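Long-range contacts in 6-carboxyhexanoate--coa ligase (Bacillus subtilis, PDB 5FLG), which forms a two-subunit enzyme of the 6-carboxyhexanoate--CoA ligase family that binds magnesium, phosphoaminophosphonic acid-adenylate ester and pimelic acid: residues Y9-R14 and M62-E67; I76-V81 and I252-D257. All blocks are in the same frame, centred on the assembly; numbering follows the deposited sequence.

Contact 1: Y9-R14 and M62-E67; sequences YSVRMR and MQIQFE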
loop_
_atom_site.group_PDB
_atom_site.type_symbol
_atom_site.label_atom_id
_atom_site.label_comp_id
_atom_site.label_asym_id
_atom_site.label_seq_id
_atom_site.Cartn_x
_atom_site.Cartn_y
_atom_site.Cartn_z
ATOM N N TYR A 9 0.172 -13.259 7.591
ATOM C CA TYR A 9 -0.141 -11.967 7.000
ATOM C C TYR A 9 0.050 -12.018 5.509
ATOM O O TYR A 9 1.029 -12.574 5.027
ATOM C CB TYR A 9 0.747 -10.866 7.602
ATOM C CG TYR A 9 0.479 -10.620 9.057
ATOM C CD1 TYR A 9 0.969 -11.483 10.011
ATOM C CD2 TYR A 9 -0.332 -9.580 9.469
ATOM C CE1 TYR A 9 0.694 -11.315 11.346
ATOM C CE2 TYR A 9 -0.588 -9.372 10.813
ATOM C CZ TYR A 9 -0.101 -10.262 11.736
ATOM O OH TYR A 9 -0.392 -10.133 13.063
ATOM N N SER A 10 -0.960 -11.531 4.778
ATOM C CA SER A 10 -0.867 -11.343 3.346
ATOM C C SER A 10 -0.130 -10.034 3.051
ATOM O O SER A 10 -0.527 -8.980 3.534
ATOM C CB SER A 10 -2.283 -11.259 2.732
ATOM O OG SER A 10 -2.200 -11.007 1.337
ATOM N N VAL A 11 0.908 -10.087 2.245
ATOM C CA VAL A 11 1.659 -8.864 1.892
ATOM C C VAL A 11 1.693 -8.769 0.395
ATOM O O VAL A 11 2.161 -9.700 -0.279
ATOM C CB VAL A 11 3.112 -8.860 2.423
ATOM C CG1 VAL A 11 3.712 -7.470 2.266
ATOM C CG2 VAL A 11 3.174 -9.245 3.888
ATOM N N ARG A 12 1.110 -7.692 -0.134
ATOM C CA ARG A 12 0.941 -7.534 -1.565
ATOM C C ARG A 12 1.543 -6.230 -2.048
ATOM O O ARG A 12 1.602 -5.244 -1.299
ATOM C CB ARG A 12 -0.556 -7.540 -1.937
ATOM C CG ARG A 12 -1.199 -8.907 -1.777
ATOM C CD ARG A 12 -2.667 -8.867 -2.197
ATOM N NE ARG A 12 -3.458 -8.055 -1.277
ATOM C CZ ARG A 12 -4.671 -7.581 -1.548
ATOM N NH1 ARG A 12 -5.154 -7.650 -2.778
ATOM N NH2 ARG A 12 -5.381 -7.001 -0.598
ATOM N N MET A 13 1.952 -6.240 -3.311
ATOM C CA MET A 13 2.598 -5.107 -3.924
ATOM C C MET A 13 2.142 -5.034 -5.367
ATOM O O MET A 13 2.152 -6.023 -6.072
ATOM C CB MET A 13 4.137 -5.247 -3.888
ATOM C CG MET A 13 4.897 -4.116 -4.598
ATOM S SD MET A 13 5.232 -4.382 -6.368
ATOM C CE MET A 13 6.327 -5.779 -6.333
ATOM N N ARG A 14 1.991 -3.817 -5.858
ATOM C CA ARG A 14 1.976 -3.619 -7.264
ATOM C C ARG A 14 2.635 -2.301 -7.635
ATOM O O ARG A 14 2.677 -1.347 -6.843
ATOM C CB ARG A 14 0.529 -3.649 -7.744
ATOM C CG ARG A 14 -0.313 -2.585 -7.106
ATOM C CD ARG A 14 -1.777 -2.917 -7.350
ATOM N NE ARG A 14 -2.677 -1.820 -7.022
ATOM C CZ ARG A 14 -3.849 -1.983 -6.413
ATOM N NH1 ARG A 14 -4.237 -3.187 -5.986
ATOM N NH2 ARG A 14 -4.616 -0.926 -6.187
ATOM N N MET A 62 3.650 2.897 -6.672
ATOM C CA MET A 62 3.698 1.583 -6.043
ATOM C C MET A 62 2.877 1.589 -4.777
ATOM O O MET A 62 2.822 2.583 -4.065
ATOM C CB MET A 62 5.144 1.159 -5.756
ATOM C CG MET A 62 5.278 -0.220 -5.133
ATOM S SD MET A 62 6.969 -0.653 -4.618
ATOM C CE MET A 62 7.860 -0.283 -6.133
ATOM N N GLN A 63 2.172 0.479 -4.560
ATOM C CA GLN A 63 1.475 0.196 -3.328
ATOM C C GLN A 63 1.984 -1.090 -2.702
ATOM O O GLN A 63 2.119 -2.105 -3.372
ATOM C CB GLN A 63 -0.010 0.005 -3.608
ATOM C CG GLN A 63 -0.666 1.211 -4.227
ATOM C CD GLN A 63 -2.195 1.054 -4.347
ATOM O OE1 GLN A 63 -2.699 0.151 -5.030
ATOM N NE2 GLN A 63 -2.924 1.980 -3.740
ATOM N N ILE A 64 2.076 -1.109 -1.383
ATOM C CA ILE A 64 2.440 -2.313 -0.655
ATOM C C ILE A 64 1.514 -2.331 0.522
ATOM O O ILE A 64 1.303 -1.312 1.163
ATOM C CB ILE A 64 3.900 -2.268 -0.099
ATOM C CG1 ILE A 64 4.902 -2.012 -1.205
ATOM C CG2 ILE A 64 4.217 -3.565 0.590
ATOM C CD1 ILE A 64 6.369 -2.119 -0.779
ATOM N N GLN A 65 0.894 -3.478 0.765
ATOM C CA GLN A 65 -0.104 -3.594 1.800
ATOM C C GLN A 65 0.107 -4.906 2.564
ATOM O O GLN A 65 0.431 -5.924 1.968
ATOM C CB GLN A 65 -1.487 -3.559 1.160
ATOM C CG GLN A 65 -2.616 -3.947 2.097
ATOM C CD GLN A 65 -3.950 -4.130 1.377
ATOM O OE1 GLN A 65 -4.589 -5.186 1.479
ATOM N NE2 GLN A 65 -4.380 -3.098 0.670
ATOM N N PHE A 66 -0.196 -4.905 3.851
ATOM C CA PHE A 66 -0.321 -6.145 4.583
ATOM C C PHE A 66 -1.568 -6.186 5.417
ATOM O O PHE A 66 -2.094 -5.151 5.813
ATOM C CB PHE A 66 0.941 -6.473 5.418
ATOM C CG PHE A 66 1.069 -5.695 6.679
ATOM C CD1 PHE A 66 0.244 -5.962 7.758
ATOM C CD2 PHE A 66 2.177 -4.855 6.873
ATOM C CE1 PHE A 66 0.395 -5.268 8.946
ATOM C CE2 PHE A 66 2.407 -4.256 8.098
ATOM C CZ PHE A 66 1.517 -4.456 9.140
ATOM N N GLU A 67 -2.083 -7.397 5.591
ATOM C CA GLU A 67 -3.256 -7.623 6.413
ATOM C C GLU A 67 -3.269 -9.016 6.966
ATOM O O GLU A 67 -2.799 -9.956 6.341
ATOM C CB GLU A 67 -4.534 -7.412 5.597
ATOM C CG GLU A 67 -4.779 -8.526 4.591
ATOM C CD GLU A 67 -5.857 -8.204 3.567
ATOM O OE1 GLU A 67 -6.709 -7.319 3.834
ATOM O OE2 GLU A 67 -5.869 -8.890 2.511
HETATM O O HOH W 1 -2.530 -7.545 1.518
#
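Y9-R14 and M62-E67 are adjacent antiparallel strands of a three-stranded sheet, Y9-R14 in its middle. S10 with E67, R12 with Q65 and R14 with Q63 are hydrogen-bonded pairs; R12 N to Q65 O and Q65 N to R12 O both measure 2.8 Å. The intervening non-hydrogen-bonded pairs, V11 with F66 and M13 with I64, turn their side chains to the opposite face. There V11 CG2 lies alongside F66 CB at 3.9 Å, and M13 CG comes within 4.0 Å of I64 CG1. Apolar residues suit this face because helix 40-52 packs on V11, M62 and F66. The sheet runs on into the second subunit, whose strand pairs antiparallel with M62-E67.

S10, R12, R14, Q63, Q65 and E67 share the other face, where the five long side chains are at least partly exposed and can pair with one another and with water. A bend in the R12 chain (chi3 -68°) helps bring NH2 to Q65 OE1, a weak bond of 2.9 Å, with the guanidinium standing almost upright on the amide plane (87°). The same NH2 makes a long salt bridge of 3.7 Å to E67 OE2, which also pairs with R149. A water in the guanidinium plane accepts from R12 NE at 3.0 Å. Q63 NE2 hydrogen-bonds to OE1 of Q65 of the second subunit.

Contact 2: I76-V81 and I252-D257; sequences IQPLPV and IEWEED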
loop_
_atom_site.group_PDB
_atom_site.type_symbol
_atom_site.label_atom_id
_atom_site.label_comp_id
_atom_site.label_asym_id
_atom_site.label_seq_id
_atom_site.Cartn_x
_atom_site.Cartn_y
_atom_site.Cartn_z
ATOM N N ILE A 76 0.345 -27.565 1.283
ATOM C CA ILE A 76 0.369 -28.561 0.230
ATOM C C ILE A 76 1.754 -28.748 -0.334
ATOM O O ILE A 76 2.647 -27.909 -0.136
ATOM C CB ILE A 76 -0.543 -28.170 -0.938
ATOM C CG1 ILE A 76 -0.130 -26.832 -1.514
ATOM C CG2 ILE A 76 -2.009 -28.129 -0.515
ATOM C CD1 ILE A 76 -0.832 -26.471 -2.797
ATOM N N GLN A 77 1.945 -29.887 -0.982
ATOM C CA GLN A 77 3.100 -30.166 -1.809
ATOM C C GLN A 77 3.098 -29.404 -3.117
ATOM O O GLN A 77 2.047 -29.039 -3.615
ATOM C CB GLN A 77 3.156 -31.649 -2.172
ATOM C CG GLN A 77 3.268 -32.575 -0.984
ATOM C CD GLN A 77 4.691 -32.725 -0.490
ATOM O OE1 GLN A 77 4.920 -32.638 0.697
ATOM N NE2 GLN A 77 5.649 -32.984 -1.394
ATOM N N PRO A 78 4.300 -29.021 -3.593
ATOM C CA PRO A 78 4.404 -28.497 -4.931
ATOM C C PRO A 78 4.049 -29.591 -5.913
ATOM O O PRO A 78 4.232 -30.764 -5.638
ATOM C CB PRO A 78 5.885 -28.098 -5.053
ATOM C CG PRO A 78 6.582 -29.036 -4.125
ATOM C CD PRO A 78 5.624 -29.260 -2.974
ATOM N N LEU A 79 3.548 -29.191 -7.066
ATOM C CA LEU A 79 3.448 -30.096 -8.197
ATOM C C LEU A 79 4.798 -30.713 -8.483
ATOM O O LEU A 79 5.818 -30.035 -8.415
ATOM C CB LEU A 79 2.954 -29.342 -9.434
ATOM C CG LEU A 79 1.546 -28.754 -9.355
ATOM C CD1 LEU A 79 1.337 -27.784 -10.502
ATOM C CD2 LEU A 79 0.461 -29.829 -9.351
ATOM N N PRO A 80 4.786 -31.969 -8.947
ATOM C CA PRO A 80 5.916 -32.553 -9.685
ATOM C C PRO A 80 6.332 -31.756 -10.911
ATOM O O PRO A 80 5.484 -31.239 -11.643
ATOM C CB PRO A 80 5.414 -33.927 -10.095
ATOM C CG PRO A 80 3.917 -33.852 -10.015
ATOM C CD PRO A 80 3.536 -32.748 -9.073
ATOM N N VAL A 81 7.639 -31.490 -11.020
ATOM C CA VAL A 81 8.169 -30.676 -12.079
ATOM C C VAL A 81 8.873 -31.514 -13.145
ATOM O O VAL A 81 9.570 -32.465 -12.841
ATOM C CB VAL A 81 9.183 -29.691 -11.495
ATOM C CG1 VAL A 81 9.934 -28.975 -12.592
ATOM C CG2 VAL A 81 8.458 -28.718 -10.593
ATOM N N ILE A 252 3.331 -23.675 0.557
ATOM C CA ILE A 252 3.928 -24.836 -0.052
ATOM C C ILE A 252 4.967 -25.436 0.921
ATOM O O ILE A 252 5.826 -24.738 1.449
ATOM C CB ILE A 252 4.612 -24.477 -1.361
ATOM C CG1 ILE A 252 3.649 -23.748 -2.281
ATOM C CG2 ILE A 252 5.181 -25.718 -2.000
ATOM C CD1 ILE A 252 2.455 -24.585 -2.698
ATOM N N GLU A 253 4.899 -26.734 1.149
ATOM C CA GLU A 253 5.940 -27.416 1.889
ATOM C C GLU A 253 6.209 -28.715 1.199
ATOM O O GLU A 253 5.336 -29.586 1.122
ATOM C CB GLU A 253 5.540 -27.677 3.334
ATOM C CG GLU A 253 6.722 -28.139 4.172
ATOM C CD GLU A 253 6.329 -28.858 5.449
ATOM O OE1 GLU A 253 5.378 -28.405 6.132
ATOM O OE2 GLU A 253 7.025 -29.846 5.793
ATOM N N TRP A 254 7.402 -28.824 0.631
ATOM C CA TRP A 254 7.795 -30.068 0.016
ATOM C C TRP A 254 8.355 -31.022 1.066
ATOM O O TRP A 254 9.114 -30.611 1.924
ATOM C CB TRP A 254 8.817 -29.796 -1.029
ATOM C CG TRP A 254 9.509 -31.007 -1.501
ATOM C CD1 TRP A 254 9.025 -31.927 -2.364
ATOM C CD2 TRP A 254 10.841 -31.408 -1.181
ATOM N NE1 TRP A 254 9.969 -32.891 -2.597
ATOM C CE2 TRP A 254 11.103 -32.582 -1.897
ATOM C CE3 TRP A 254 11.857 -30.857 -0.393
ATOM C CZ2 TRP A 254 12.343 -33.209 -1.875
ATOM C CZ3 TRP A 254 13.079 -31.501 -0.347
ATOM C CH2 TRP A 254 13.298 -32.682 -1.065
ATOM N N GLU A 255 7.823 -32.235 1.111
ATOM C CA GLU A 255 8.259 -33.248 2.082
ATOM C C GLU A 255 9.358 -34.092 1.503
ATOM O O GLU A 255 9.114 -34.936 0.633
ATOM C CB GLU A 255 7.092 -34.177 2.445
ATOM C CG GLU A 255 5.855 -33.443 2.928
ATOM C CD GLU A 255 5.780 -33.337 4.433
ATOM O OE1 GLU A 255 5.871 -34.390 5.103
ATOM O OE2 GLU A 255 5.584 -32.211 4.942
ATOM N N GLU A 256 10.568 -33.854 1.970
ATOM C CA GLU A 256 11.715 -34.596 1.530
ATOM C C GLU A 256 11.450 -36.037 1.889
ATOM O O GLU A 256 11.795 -36.936 1.171
ATOM C CB GLU A 256 12.963 -34.070 2.228
ATOM C CG GLU A 256 14.084 -35.073 2.389
ATOM C CD GLU A 256 15.455 -34.433 2.494
ATOM O OE1 GLU A 256 15.758 -33.521 1.697
ATOM O OE2 GLU A 256 16.226 -34.857 3.368
ATOM N N ASP A 257 10.810 -36.216 3.021
ATOM C CA ASP A 257 10.608 -37.504 3.593
ATOM C C ASP A 257 9.854 -38.398 2.622
ATOM O O ASP A 257 10.200 -39.556 2.542
ATOM C CB ASP A 257 9.980 -37.414 4.997
ATOM C CG ASP A 257 11.012 -37.050 6.064
ATOM O OD1 ASP A 257 12.216 -37.271 5.837
ATOM O OD2 ASP A 257 10.633 -36.527 7.123
#
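I252 forks at CB to meet two residues of I76-V81. CB itself lies 4.1 Å from I76 O. From there CG2, set opposite the backbone N, reaches P78 CD at 3.7 Å, while CG1 takes the place opposite the carbonyl carbon (chi1 -54°) and a second turn, chi2 -63°, brings CD1 to I76 CG1 at 3.6 Å and I76 CD1 at 3.8 Å. The two isoleucine side chains slant across one another, and the branched shape of I252 lets one residue serve both neighbours; A177 and S180 of helix 170-184 and the loop residue W152 also touch it.

I76 and I252 form a parallel bridge where strands 74-76 and 250-252 end, in a small parallel sheet whose third strand is 150-151. I76 O is held by E253 N at 2.8 Å with a nearly straight N-H...O angle of 166°, and I252 CA comes within 3.3 Å of the same oxygen. Two residues on, P78 has no N-H to give to a strand ladder; its ring serves as an apolar surface, P78 CD resting on W254 CB at 3.8 Å. The broad W254 indole suits its place because it can take E256 N 3.9 Å above the centre of one face and also meet W160 edge-to-face and the ring of H163. W254 N bonds to OD1 of N156, on helix 154-164.

How the contacts relate
From the N terminus, strand 8-17 is followed by strand 26-36 and helix 40-52 before strand 61-68 returns to it; contact 1 closes that 47-residue excursion. Contact 2 opens soon afterwards, at the end of strand 74-76, and closes a far longer loop of 170 residues that includes most of the mixed seven-stranded sheet, the helices around it and the magnesium-binding D196 and D197. The two loops follow one another in series, neither crossing nor enclosing the other. Their centres lie about 26 Å apart. Contact 1 builds the sheet that continues into the second subunit, whereas contact 2 joins the C-terminal tail to the linker entering strand 81-84.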